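Side-chain contacts in aerobic respiration control sensor protein ArcB (Escherichia coli, PDB 2A0B), which activates the response regulator ArcA through a four-step phosphorelay, the chain here being its histidine-containing phosphotransfer (HPt) domain: residues E9-I14 with W108-E113; L28-L33 with A117-A122; S45-N50 with K57-E62; V73-L78 with E113-W118; P91-E94 with E99-E102. All blocks are in the same frame, centred on the assembly; numbering follows the deposited sequence.

How the contacts relate
Four of the five contacts draw on the long helix 93-122, which runs along the HPt bundle. Contacts 1 and 4 are nearly superimposed, their centres about 3 Å apart, and are tied by a probable hydrogen bond from Asp-13 N to Gly-74 O of 2.8 Å. Contact 2 follows toward the C-terminal end of that helix, its centre about 8 Å from that of contact 4. Contacts 3 and 5 occupy the other end of the domain, centres about 13 Å apart. Contact 4 supplies His-77 to the zinc ion. The phosphorylation site, His-64, is nearer contact 3, where its side chain lies about 7 Å from that of Glu-62.

Contact 1 (E9-I14 with W108-E113)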
# COMPACT_ATOMS: atom_id res chain seq x y z
N GLU A 9 -4.49 -6.20 12.82
CA GLU A 9 -5.44 -5.10 12.95
C GLU A 9 -4.94 -3.78 12.43
O GLU A 9 -5.65 -2.95 11.86
CB GLU A 9 -5.84 -4.89 14.44
CG GLU A 9 -6.37 -6.18 15.03
CD GLU A 9 -6.92 -6.08 16.44
OE1 GLU A 9 -6.45 -5.25 17.25
OE2 GLU A 9 -7.85 -6.88 16.72
N ALA A 10 -3.65 -3.54 12.68
CA ALA A 10 -3.02 -2.30 12.29
C ALA A 10 -2.73 -2.22 10.81
O ALA A 10 -2.88 -1.15 10.22
CB ALA A 10 -1.73 -2.15 13.11
N LEU A 11 -2.33 -3.29 10.15
CA LEU A 11 -1.85 -3.23 8.81
C LEU A 11 -3.03 -3.60 7.78
O LEU A 11 -2.76 -3.24 6.68
CB LEU A 11 -0.69 -4.21 8.55
CG LEU A 11 0.59 -3.92 9.47
CD1 LEU A 11 1.60 -4.99 9.17
CD2 LEU A 11 1.10 -2.55 9.04
N LEU A 12 -3.95 -4.32 8.36
CA LEU A 12 -4.96 -4.75 7.29
C LEU A 12 -6.29 -4.15 7.59
O LEU A 12 -6.67 -3.79 8.68
CB LEU A 12 -5.15 -6.28 7.48
CG LEU A 12 -3.86 -7.12 7.40
CD1 LEU A 12 -4.21 -8.59 7.64
CD2 LEU A 12 -3.14 -6.83 6.11
N ASP A 13 -7.17 -4.14 6.53
CA ASP A 13 -8.55 -3.74 6.77
C ASP A 13 -9.39 -5.00 7.03
O ASP A 13 -9.87 -5.61 6.02
CB ASP A 13 -9.07 -3.00 5.54
CG ASP A 13 -10.47 -2.43 5.74
OD1 ASP A 13 -11.21 -2.74 6.66
OD2 ASP A 13 -10.71 -1.53 4.88
N ILE A 14 -9.45 -5.47 8.24
CA ILE A 14 -10.09 -6.74 8.59
C ILE A 14 -11.58 -6.77 8.28
O ILE A 14 -11.95 -7.76 7.61
CB ILE A 14 -9.82 -7.17 10.05
CG1 ILE A 14 -8.30 -7.14 10.23
CG2 ILE A 14 -10.38 -8.58 10.26
CD1 ILE A 14 -7.55 -8.11 9.36
N TRP A 108 6.94 -2.70 2.50
CA TRP A 108 5.72 -3.31 1.81
C TRP A 108 5.78 -4.83 1.67
O TRP A 108 4.65 -5.37 1.81
CB TRP A 108 5.57 -2.62 0.47
CG TRP A 108 6.56 -2.93 -0.57
CD1 TRP A 108 7.72 -2.28 -0.90
CD2 TRP A 108 6.54 -4.06 -1.48
NE1 TRP A 108 8.39 -2.84 -1.92
CE2 TRP A 108 7.63 -3.99 -2.29
CE3 TRP A 108 5.55 -5.09 -1.59
CZ2 TRP A 108 7.94 -4.92 -3.30
CZ3 TRP A 108 5.86 -6.01 -2.59
CH2 TRP A 108 6.99 -5.93 -3.40
N ARG A 109 6.99 -5.37 1.50
CA ARG A 109 6.99 -6.86 1.40
C ARG A 109 6.50 -7.46 2.66
O ARG A 109 5.78 -8.52 2.75
CB ARG A 109 8.34 -7.31 0.88
CG ARG A 109 8.83 -6.79 -0.45
CD ARG A 109 10.15 -7.39 -0.92
NE ARG A 109 10.58 -7.01 -2.26
CZ ARG A 109 11.25 -5.92 -2.59
NH1 ARG A 109 11.56 -5.02 -1.65
NH2 ARG A 109 11.58 -5.69 -3.85
N HIS A 110 6.86 -6.94 3.88
CA HIS A 110 6.37 -7.43 5.13
C HIS A 110 4.86 -7.38 5.31
O HIS A 110 4.19 -8.24 5.82
CB HIS A 110 7.11 -6.69 6.31
CG HIS A 110 6.51 -6.89 7.64
ND1 HIS A 110 6.71 -8.04 8.38
CD2 HIS A 110 5.70 -6.16 8.46
CE1 HIS A 110 6.07 -8.00 9.52
NE2 HIS A 110 5.44 -6.86 9.61
N ASP A 111 4.26 -6.22 4.87
CA ASP A 111 2.83 -6.06 4.94
C ASP A 111 2.18 -7.16 3.98
O ASP A 111 1.20 -7.66 4.53
CB ASP A 111 2.44 -4.69 4.39
CG ASP A 111 2.61 -3.50 5.32
OD1 ASP A 111 3.74 -3.48 5.92
OD2 ASP A 111 1.78 -2.63 5.60
N VAL A 112 2.82 -7.39 2.89
CA VAL A 112 2.18 -8.49 2.02
C VAL A 112 2.27 -9.82 2.72
O VAL A 112 1.33 -10.63 2.77
CB VAL A 112 2.90 -8.50 0.70
CG1 VAL A 112 2.70 -9.80 -0.10
CG2 VAL A 112 2.57 -7.26 -0.16
N GLU A 113 3.45 -10.10 3.42
CA GLU A 113 3.49 -11.39 4.13
C GLU A 113 2.51 -11.53 5.22
O GLU A 113 1.96 -12.58 5.59
CB GLU A 113 4.94 -11.52 4.75
CG GLU A 113 5.96 -11.69 3.68
CD GLU A 113 7.42 -11.55 4.13
OE1 GLU A 113 7.64 -11.05 5.25
OE2 GLU A 113 8.29 -11.93 3.36
O HOH W 1 -0.76 -2.38 4.91
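Leu-11, on the last turn of helix 7-11, brings its isobutyl group across the carboxylate of Asp-111 at about a right angle. With CG anti to the carbonyl carbon (chi1 -61°), its CD2 comes within 3.5 Å of Asp-111 OD2, while CD1 reaches obliquely toward the imidazole of His-110, 4.3 Å from NE2. The backbone of the same leucine adds a polar link: one water donates to Leu-11 O at 2.8 Å and to Asp-111 OD2 at 2.6 Å. The other oxygen, OD1, lies close to the like-charged carboxylate of the zinc ligand Glu-107. With an alanine in place of Asp-111, the bridging water would probably lose its second acceptor and a gap would open beside CD2 of Leu-11. Leu-12 then leaves helical geometry, and Asp-13 serves as the N-cap of helix 14-23, its OD1 making a weak bond to Met-16 N. The short N-terminal helix 7-11 thus packs on the side of helix 93-122 of the HPt four-helix bundle, partly through a water bridge. Helix 76-85 closes one flank, with His-77 touching both Leu-11 and Asp-111, and Leu-12 rests on Leu-115 and Trp-118 farther along helix 93-122.

Contact 2 (L28-L33 with A117-A122); sequences LITDGL and AWVAKA
Thr-30 and Val-119 mark the nearest approach of two helical segments that run in roughly opposite directions, their CA atoms 8.1 Å apart. Both backbones keep regular helical bonding, such as Leu-33 N to Ile-29 O at 2.8 Å and Ala-122 N to Trp-118 O at 2.9 Å, and the two segments meet through side chains alone. Val-119 is the shared element, offering each of its two methyl groups to a different residue. CG2 meets CG2 of Ile-29 at 4.0 Å, and CG1 meets CG2 of Thr-30 at 4.1 Å, with the valine set obliquely to both partners. The threonine shows how a torsion sorts a polar from an apolar branch: chi1 of 52° places OG1 between the backbone N and the carbonyl carbon, where it bonds to Pro-26 O one turn back, and the methyl is turned to the valine. Within the second segment, CG2 of Val-119 also lies in plane at the edge of the Trp-118 indole, whose face carries Ala-122 CB. This is an antiparallel helix pair of the four-helix bundle, here between helices 26-52 and 93-122. The chemistry is methyl against methyl, with no hydrogen bond or charge across it. The contact therefore rests on dispersion and on keeping water from the buried Ile-29 and Val-119, with Thr-30 at its exposed margin.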
# COMPACT_ATOMS: atom_id res chain seq x y z
N LEU A 28 -9.81 -14.61 -5.28
CA LEU A 28 -9.68 -13.31 -5.92
C LEU A 28 -8.71 -12.46 -5.07
O LEU A 28 -7.96 -11.72 -5.68
CB LEU A 28 -11.01 -12.61 -6.18
CG LEU A 28 -10.92 -11.42 -7.15
CD1 LEU A 28 -10.71 -11.93 -8.57
CD2 LEU A 28 -12.14 -10.51 -7.08
N ILE A 29 -8.74 -12.60 -3.77
CA ILE A 29 -7.81 -11.87 -2.88
C ILE A 29 -6.38 -12.31 -3.15
O ILE A 29 -5.48 -11.53 -3.45
CB ILE A 29 -8.23 -12.07 -1.42
CG1 ILE A 29 -9.63 -11.46 -1.19
CG2 ILE A 29 -7.26 -11.44 -0.42
CD1 ILE A 29 -10.38 -12.12 -0.03
N THR A 30 -6.11 -13.61 -3.17
CA THR A 30 -4.74 -14.07 -3.41
C THR A 30 -4.24 -13.78 -4.80
O THR A 30 -3.06 -13.45 -5.02
CB THR A 30 -4.54 -15.55 -3.00
OG1 THR A 30 -5.54 -16.34 -3.62
CG2 THR A 30 -4.66 -15.76 -1.50
N ASP A 31 -5.10 -13.86 -5.85
CA ASP A 31 -4.67 -13.47 -7.17
C ASP A 31 -4.34 -11.96 -7.25
O ASP A 31 -3.43 -11.62 -7.99
CB ASP A 31 -5.76 -13.73 -8.24
CG ASP A 31 -5.95 -15.23 -8.45
OD1 ASP A 31 -5.09 -16.02 -8.04
OD2 ASP A 31 -7.00 -15.58 -9.05
N GLY A 32 -5.15 -11.16 -6.61
CA GLY A 32 -4.98 -9.69 -6.60
C GLY A 32 -3.63 -9.40 -5.87
O GLY A 32 -2.92 -8.56 -6.37
N LEU A 33 -3.45 -10.11 -4.77
CA LEU A 33 -2.19 -9.88 -4.04
C LEU A 33 -1.00 -10.24 -4.84
O LEU A 33 0.08 -9.61 -4.81
CB LEU A 33 -2.27 -10.66 -2.72
CG LEU A 33 -1.16 -10.33 -1.71
CD1 LEU A 33 -1.15 -8.83 -1.42
CD2 LEU A 33 -1.43 -11.10 -0.43
N ALA A 117 -0.49 -14.45 5.48
CA ALA A 117 -0.72 -15.28 6.63
C ALA A 117 -2.12 -15.21 7.15
O ALA A 117 -2.71 -16.20 7.56
CB ALA A 117 0.33 -14.88 7.70
N TRP A 118 -2.75 -14.03 7.14
CA TRP A 118 -4.09 -13.81 7.63
C TRP A 118 -5.07 -14.58 6.71
O TRP A 118 -5.96 -15.20 7.31
CB TRP A 118 -4.40 -12.29 7.59
CG TRP A 118 -5.74 -12.03 8.22
CD1 TRP A 118 -6.03 -11.83 9.53
CD2 TRP A 118 -7.01 -12.03 7.52
NE1 TRP A 118 -7.40 -11.69 9.71
CE2 TRP A 118 -7.99 -11.81 8.47
CE3 TRP A 118 -7.33 -12.20 6.17
CZ2 TRP A 118 -9.36 -11.74 8.17
CZ3 TRP A 118 -8.70 -12.15 5.85
CH2 TRP A 118 -9.64 -11.90 6.82
N VAL A 119 -4.79 -14.52 5.43
CA VAL A 119 -5.77 -15.19 4.53
C VAL A 119 -5.65 -16.71 4.72
O VAL A 119 -6.70 -17.41 4.71
CB VAL A 119 -5.55 -14.86 3.06
CG1 VAL A 119 -6.50 -15.67 2.15
CG2 VAL A 119 -5.80 -13.41 2.70
N ALA A 120 -4.43 -17.17 4.92
CA ALA A 120 -4.20 -18.60 5.19
C ALA A 120 -4.93 -19.06 6.43
O ALA A 120 -5.56 -20.14 6.42
CB ALA A 120 -2.72 -18.91 5.33
N LYS A 121 -4.95 -18.32 7.52
CA LYS A 121 -5.60 -18.65 8.76
C LYS A 121 -7.11 -18.50 8.73
O LYS A 121 -7.85 -19.27 9.35
CB LYS A 121 -5.02 -17.79 9.88
CG LYS A 121 -5.66 -18.00 11.24
CD LYS A 121 -4.63 -17.89 12.37
CE LYS A 121 -4.95 -18.90 13.47
NZ LYS A 121 -3.94 -20.01 13.48
N ALA A 122 -7.59 -17.49 8.01
CA ALA A 122 -9.03 -17.26 7.94
C ALA A 122 -9.70 -18.36 7.13
O ALA A 122 -10.87 -18.65 7.38
CB ALA A 122 -9.32 -15.88 7.36

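Contact 3 (S45-N50 with K57-E62)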
# COMPACT_ATOMS: atom_id res chain seq x y z
N SER A 45 10.12 2.19 -7.21
CA SER A 45 11.20 2.78 -7.97
C SER A 45 10.80 4.09 -8.62
O SER A 45 11.57 5.06 -8.71
CB SER A 45 11.78 1.79 -8.99
OG SER A 45 12.21 0.63 -8.29
N VAL A 46 9.57 4.21 -9.13
CA VAL A 46 9.09 5.46 -9.72
C VAL A 46 8.95 6.52 -8.63
O VAL A 46 9.32 7.67 -8.89
CB VAL A 46 7.74 5.28 -10.45
CG1 VAL A 46 7.11 6.61 -10.84
CG2 VAL A 46 8.02 4.42 -11.70
N LEU A 47 8.44 6.20 -7.44
CA LEU A 47 8.37 7.13 -6.34
C LEU A 47 9.79 7.70 -6.06
O LEU A 47 9.87 8.93 -5.96
CB LEU A 47 7.93 6.56 -4.99
CG LEU A 47 6.45 6.50 -4.70
CD1 LEU A 47 6.20 5.73 -3.41
CD2 LEU A 47 5.85 7.92 -4.63
N GLU A 48 10.73 6.80 -5.95
CA GLU A 48 12.11 7.25 -5.62
C GLU A 48 12.70 8.12 -6.69
O GLU A 48 13.37 9.12 -6.36
CB GLU A 48 13.03 6.04 -5.44
CG GLU A 48 12.64 5.08 -4.36
CD GLU A 48 13.07 5.50 -2.97
OE1 GLU A 48 13.24 6.70 -2.71
OE2 GLU A 48 13.25 4.57 -2.16
N SER A 49 12.51 7.78 -7.97
CA SER A 49 13.13 8.59 -9.02
C SER A 49 12.48 9.96 -9.05
O SER A 49 13.16 11.00 -9.13
CB SER A 49 13.21 7.84 -10.33
OG SER A 49 11.95 7.73 -10.93
N ASN A 50 11.16 10.04 -8.78
CA ASN A 50 10.49 11.33 -8.72
C ASN A 50 10.95 12.15 -7.51
O ASN A 50 11.10 13.38 -7.56
CB ASN A 50 8.96 11.11 -8.70
CG ASN A 50 8.42 10.89 -10.11
OD1 ASN A 50 7.72 9.91 -10.41
ND2 ASN A 50 8.68 11.84 -11.00
N LYS A 57 4.49 16.62 -8.92
CA LYS A 57 3.34 16.00 -9.61
C LYS A 57 3.56 14.50 -9.77
O LYS A 57 2.60 13.73 -9.64
CB LYS A 57 3.08 16.69 -10.95
CG LYS A 57 2.27 15.89 -11.95
CD LYS A 57 1.65 16.78 -13.04
CE LYS A 57 1.30 15.93 -14.25
NZ LYS A 57 -0.16 15.62 -14.33
N GLY A 58 4.77 14.10 -10.09
CA GLY A 58 5.16 12.70 -10.28
C GLY A 58 5.00 11.93 -8.99
O GLY A 58 4.48 10.81 -8.91
N ILE A 59 5.46 12.51 -7.85
CA ILE A 59 5.30 11.88 -6.57
C ILE A 59 3.84 11.74 -6.16
O ILE A 59 3.44 10.66 -5.71
CB ILE A 59 6.01 12.69 -5.42
CG1 ILE A 59 7.51 12.74 -5.70
CG2 ILE A 59 5.66 12.13 -4.05
CD1 ILE A 59 8.15 13.79 -4.74
N VAL A 60 3.02 12.75 -6.34
CA VAL A 60 1.62 12.70 -5.94
C VAL A 60 0.90 11.68 -6.86
O VAL A 60 0.04 11.00 -6.30
CB VAL A 60 1.02 14.12 -6.09
CG1 VAL A 60 -0.50 14.11 -5.98
CG2 VAL A 60 1.62 15.02 -5.00
N GLU A 61 1.22 11.67 -8.12
CA GLU A 61 0.52 10.73 -9.04
C GLU A 61 0.80 9.27 -8.70
O GLU A 61 -0.10 8.44 -8.61
CB GLU A 61 0.92 11.03 -10.49
CG GLU A 61 -0.13 11.88 -11.19
CD GLU A 61 0.41 12.74 -12.31
OE1 GLU A 61 1.50 12.41 -12.84
OE2 GLU A 61 -0.24 13.75 -12.66
N GLU A 62 2.06 8.98 -8.35
CA GLU A 62 2.43 7.60 -8.00
C GLU A 62 1.88 7.26 -6.66
O GLU A 62 1.43 6.11 -6.35
CB GLU A 62 3.95 7.41 -8.13
CG GLU A 62 4.34 5.95 -8.29
CD GLU A 62 3.94 5.37 -9.64
OE1 GLU A 62 3.45 6.09 -10.53
OE2 GLU A 62 4.14 4.15 -9.80
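The amide of Asn-50 lies broadside over the backbone of Gly-58, with CG 3.7 Å from the glycine CA and ND2 equally near it. The helices come so close here that a beta carbon on Gly-58 would overlap ND2. A second flat group, the carboxylate of Glu-62, takes Val-46 on its face: CG1 of the valine stands 3.6 Å from Glu-62 CD. The glutamate chain bends at chi2 (70°) to lay its end across Val-46, and OE1 is held by a salt bridge to Lys-65. Lys-65 would probably be left without its mate, and the valine methyl uncovered, were Glu-62 an alanine. Next to the amide, CB of Asn-50 packs on CG1 of Ile-59 at 3.7 Å, and CD2 of Leu-47 rests against both Ile-59 O and Glu-62 CB, 4.0 Å from the latter CB. The result is an antiparallel helical hairpin, its short axes 8.6 Å apart and 159° between their directions. On its inner side, Leu-47 and Ile-59 both touch Ile-85 of helix 76-85, while helix 93-122 closes over them with Ile-101 against Leu-47, and Trp-93 and Val-97 against Ile-59.

Contact 4 (V73-L78 with E113-W118). With ZN (zinc ion), chain B.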
# COMPACT_ATOMS: atom_id res chain seq x y z
N VAL A 73 -6.70 -4.47 -2.13
CA VAL A 73 -6.41 -5.74 -1.48
C VAL A 73 -6.36 -5.66 0.04
O VAL A 73 -5.99 -6.66 0.69
CB VAL A 73 -5.14 -6.37 -2.05
CG1 VAL A 73 -5.33 -6.77 -3.52
CG2 VAL A 73 -3.89 -5.47 -1.93
N GLY A 74 -6.81 -4.59 0.66
CA GLY A 74 -6.95 -4.51 2.12
C GLY A 74 -5.62 -4.13 2.88
O GLY A 74 -5.75 -4.42 4.09
N LEU A 75 -4.78 -3.57 2.10
CA LEU A 75 -3.47 -3.16 2.88
C LEU A 75 -3.74 -1.73 3.41
O LEU A 75 -3.24 -0.85 2.70
CB LEU A 75 -2.32 -3.32 1.93
CG LEU A 75 -1.98 -4.81 1.52
CD1 LEU A 75 -1.07 -4.90 0.34
CD2 LEU A 75 -1.43 -5.52 2.75
N ARG A 76 -4.42 -1.64 4.51
CA ARG A 76 -4.89 -0.37 5.06
C ARG A 76 -3.70 0.58 5.42
O ARG A 76 -3.78 1.74 5.07
CB ARG A 76 -5.69 -0.69 6.30
CG ARG A 76 -6.35 0.43 7.09
CD ARG A 76 -6.31 0.08 8.57
NE ARG A 76 -7.32 -0.74 9.17
CZ ARG A 76 -8.63 -0.61 9.37
NH1 ARG A 76 -9.37 0.42 8.94
NH2 ARG A 76 -9.33 -1.56 10.01
N HIS A 77 -2.63 -0.01 5.98
CA HIS A 77 -1.54 0.97 6.33
C HIS A 77 -0.80 1.45 5.15
O HIS A 77 -0.38 2.66 5.04
CB HIS A 77 -0.62 0.19 7.30
CG HIS A 77 0.64 0.99 7.63
ND1 HIS A 77 0.51 2.20 8.28
CD2 HIS A 77 1.91 0.74 7.33
CE1 HIS A 77 1.76 2.69 8.42
NE2 HIS A 77 2.56 1.86 7.85
N LEU A 78 -0.57 0.68 4.09
CA LEU A 78 0.04 1.09 2.87
C LEU A 78 -0.88 2.11 2.15
O LEU A 78 -0.43 3.05 1.55
CB LEU A 78 0.44 0.00 1.86
CG LEU A 78 1.43 -1.06 2.40
CD1 LEU A 78 1.83 -2.04 1.32
CD2 LEU A 78 2.73 -0.31 2.81
N GLU A 113 3.45 -10.10 3.42
CA GLU A 113 3.49 -11.39 4.13
C GLU A 113 2.51 -11.53 5.22
O GLU A 113 1.96 -12.58 5.59
CB GLU A 113 4.94 -11.52 4.75
CG GLU A 113 5.96 -11.69 3.68
CD GLU A 113 7.42 -11.55 4.13
OE1 GLU A 113 7.64 -11.05 5.25
OE2 GLU A 113 8.29 -11.93 3.36
N VAL A 114 2.13 -10.48 6.00
CA VAL A 114 1.14 -10.42 7.01
C VAL A 114 -0.28 -10.71 6.38
O VAL A 114 -0.96 -11.46 7.03
CB VAL A 114 1.13 -9.06 7.75
CG1 VAL A 114 -0.02 -8.95 8.71
CG2 VAL A 114 2.45 -9.03 8.60
N LEU A 115 -0.51 -10.13 5.24
CA LEU A 115 -1.88 -10.42 4.63
C LEU A 115 -1.90 -11.86 4.16
O LEU A 115 -2.92 -12.51 4.45
CB LEU A 115 -2.05 -9.39 3.53
CG LEU A 115 -3.33 -9.70 2.64
CD1 LEU A 115 -4.49 -9.68 3.53
CD2 LEU A 115 -3.30 -8.67 1.51
N LYS A 116 -0.82 -12.36 3.59
CA LYS A 116 -0.84 -13.79 3.15
C LYS A 116 -1.13 -14.68 4.31
O LYS A 116 -1.92 -15.64 4.27
CB LYS A 116 0.45 -14.21 2.49
CG LYS A 116 0.63 -13.72 1.09
CD LYS A 116 1.96 -14.03 0.48
CE LYS A 116 2.10 -13.63 -0.97
NZ LYS A 116 3.50 -13.84 -1.47
N ALA A 117 -0.49 -14.45 5.48
CA ALA A 117 -0.72 -15.28 6.63
C ALA A 117 -2.12 -15.21 7.15
O ALA A 117 -2.71 -16.20 7.56
CB ALA A 117 0.33 -14.88 7.70
N TRP A 118 -2.75 -14.03 7.14
CA TRP A 118 -4.09 -13.81 7.63
C TRP A 118 -5.07 -14.58 6.71
O TRP A 118 -5.96 -15.20 7.31
CB TRP A 118 -4.40 -12.29 7.59
CG TRP A 118 -5.74 -12.03 8.22
CD1 TRP A 118 -6.03 -11.83 9.53
CD2 TRP A 118 -7.01 -12.03 7.52
NE1 TRP A 118 -7.40 -11.69 9.71
CE2 TRP A 118 -7.99 -11.81 8.47
CE3 TRP A 118 -7.33 -12.20 6.17
CZ2 TRP A 118 -9.36 -11.74 8.17
CZ3 TRP A 118 -8.70 -12.15 5.85
CH2 TRP A 118 -9.64 -11.90 6.82
ZN ZN B . 4.64 1.85 7.92
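Leu-115 holds CG opposite its own backbone nitrogen (chi1 171°), which sends its branches from helix 93-122 toward Leu-75 and Val-73. Leu-75 has CG anti to the carbonyl carbon instead (chi1 -68°), and the two leucine side chains cross at about a right angle. CD2 of Leu-115 does most of the touching, 3.9 Å from CD2 of Leu-75 and 3.5 Å from the carbonyl oxygen of Val-73, while its CB lies 4.0 Å from the same Leu-75 methyl. That oxygen is buried without a hydrogen-bond partner in the model, the methyl covering a polar atom it cannot satisfy. The turn illustrates how a bundle ends one helix and starts the next within a few residues. Gly-74, with phi of 83°, is the C-prime residue of a Schellman motif closing helix 56-72. Leu-75 is both the centre of an inverse gamma turn, with a weak bond from Arg-76 N to Gly-74 O, and the N-cap of helix 76-85. Around the leucine pair, Phe-36 of helix 26-52 touches Leu-75, and Leu-17 of helix 14-23 touches Leu-115. In the first turn of the new helix, His-77 takes no part in the leucine packing; its NE2 binds the zinc ion at 2.1 Å, and Glu-103 and Glu-107 of helix 93-122 supply the other two protein ligands.

Contact 5 (P91-E94 with E99-E102); sequences PAWE and EWIE
Trp-100 reaches back along the chain to Trp-93, and its side chain can be followed outward from CB. The bond from CA to CB heads toward the 91-94 segment, and the next places CG anti to the carbonyl carbon (chi1 -69°). The six-membered ring carries the approach: CZ3 comes within 3.9 Å of CD1 of Trp-93, and CH2, at the far end, lies 4.4 Å from the carbonyl oxygen of Ala-92, which sits obliquely to the ring. Seen from Trp-100, CD1 of Trp-93 is at the edge and near the ring plane. The two indoles are steeply inclined, about 65° between their planes, and meet through a single pair of ring carbons. This is a contact within one helix and the turn leading into it. The CA atoms of the two tryptophans, seven residues or about two turns apart, are separated by 9.4 Å near the start of helix 93-122, the last helix of the HPt four-helix bundle. The hydrogen bond from NE1 of Trp-93 to Ile-85 O, at the end of helix 76-85, helps to hold the rotation of the Trp-93 ring, and its side chain also touches Lys-56 and Pro-88. The Trp-100 ring is bordered by Leu-81 and Gln-84 of helix 76-85 and by Leu-90 of the loop. Its side chain lies about 8 Å from the zinc ion and about 4 Å from the side chain of the zinc ligand Glu-103.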
# COMPACT_ATOMS: atom_id res chain seq x y z
N PRO A 91 0.61 20.28 6.07
CA PRO A 91 1.77 21.10 6.52
C PRO A 91 3.08 20.33 6.58
O PRO A 91 4.17 20.88 6.31
CB PRO A 91 1.36 21.48 7.93
CG PRO A 91 -0.12 21.37 8.02
CD PRO A 91 -0.49 20.28 7.02
N ALA A 92 3.05 19.06 6.99
CA ALA A 92 4.27 18.25 7.10
C ALA A 92 4.75 17.61 5.82
O ALA A 92 5.73 16.89 5.70
CB ALA A 92 4.01 17.16 8.13
N TRP A 93 4.02 17.77 4.66
CA TRP A 93 4.39 17.08 3.45
C TRP A 93 5.81 17.22 2.95
O TRP A 93 6.55 16.31 2.68
CB TRP A 93 3.37 17.41 2.28
CG TRP A 93 3.53 16.56 1.06
CD1 TRP A 93 2.82 15.35 0.85
CD2 TRP A 93 4.34 16.73 -0.08
NE1 TRP A 93 3.20 14.88 -0.38
CE2 TRP A 93 4.12 15.64 -1.01
CE3 TRP A 93 5.26 17.71 -0.50
CZ2 TRP A 93 4.79 15.58 -2.21
CZ3 TRP A 93 5.91 17.60 -1.70
CH2 TRP A 93 5.70 16.52 -2.58
N GLU A 94 6.30 18.50 2.86
CA GLU A 94 7.65 18.69 2.37
C GLU A 94 8.69 18.07 3.36
O GLU A 94 9.65 17.52 2.81
CB GLU A 94 7.91 20.22 2.29
CG GLU A 94 7.28 20.86 1.06
CD GLU A 94 8.02 20.66 -0.24
OE1 GLU A 94 9.20 20.26 -0.28
OE2 GLU A 94 7.44 20.91 -1.34
N GLU A 99 10.52 10.50 3.98
CA GLU A 99 10.44 9.53 5.06
C GLU A 99 9.27 8.54 4.75
O GLU A 99 9.50 7.33 4.88
CB GLU A 99 10.23 10.09 6.45
CG GLU A 99 10.38 9.04 7.55
CD GLU A 99 11.28 9.44 8.71
OE1 GLU A 99 12.05 10.43 8.60
OE2 GLU A 99 11.25 8.84 9.81
N TRP A 100 8.15 9.11 4.29
CA TRP A 100 7.05 8.13 3.99
C TRP A 100 7.41 7.29 2.83
O TRP A 100 7.01 6.07 2.89
CB TRP A 100 5.83 9.01 3.65
CG TRP A 100 5.26 9.77 4.79
CD1 TRP A 100 5.29 9.52 6.12
CD2 TRP A 100 4.56 11.03 4.67
NE1 TRP A 100 4.63 10.47 6.84
CE2 TRP A 100 4.18 11.42 5.94
CE3 TRP A 100 4.20 11.78 3.54
CZ2 TRP A 100 3.45 12.59 6.21
CZ3 TRP A 100 3.50 12.97 3.81
CH2 TRP A 100 3.14 13.34 5.09
N ILE A 101 8.11 7.71 1.82
CA ILE A 101 8.56 6.92 0.69
C ILE A 101 9.46 5.82 1.21
O ILE A 101 9.40 4.65 0.89
CB ILE A 101 9.15 7.75 -0.43
CG1 ILE A 101 8.00 8.63 -1.03
CG2 ILE A 101 9.92 6.89 -1.41
CD1 ILE A 101 8.57 9.62 -2.06
N GLU A 102 10.53 6.21 2.01
CA GLU A 102 11.40 5.17 2.54
C GLU A 102 10.68 4.18 3.42
O GLU A 102 11.02 2.98 3.38
CB GLU A 102 12.46 5.93 3.42
CG GLU A 102 13.48 4.94 3.96
CD GLU A 102 14.36 4.22 2.98
OE1 GLU A 102 14.61 4.60 1.81
OE2 GLU A 102 14.83 3.15 3.42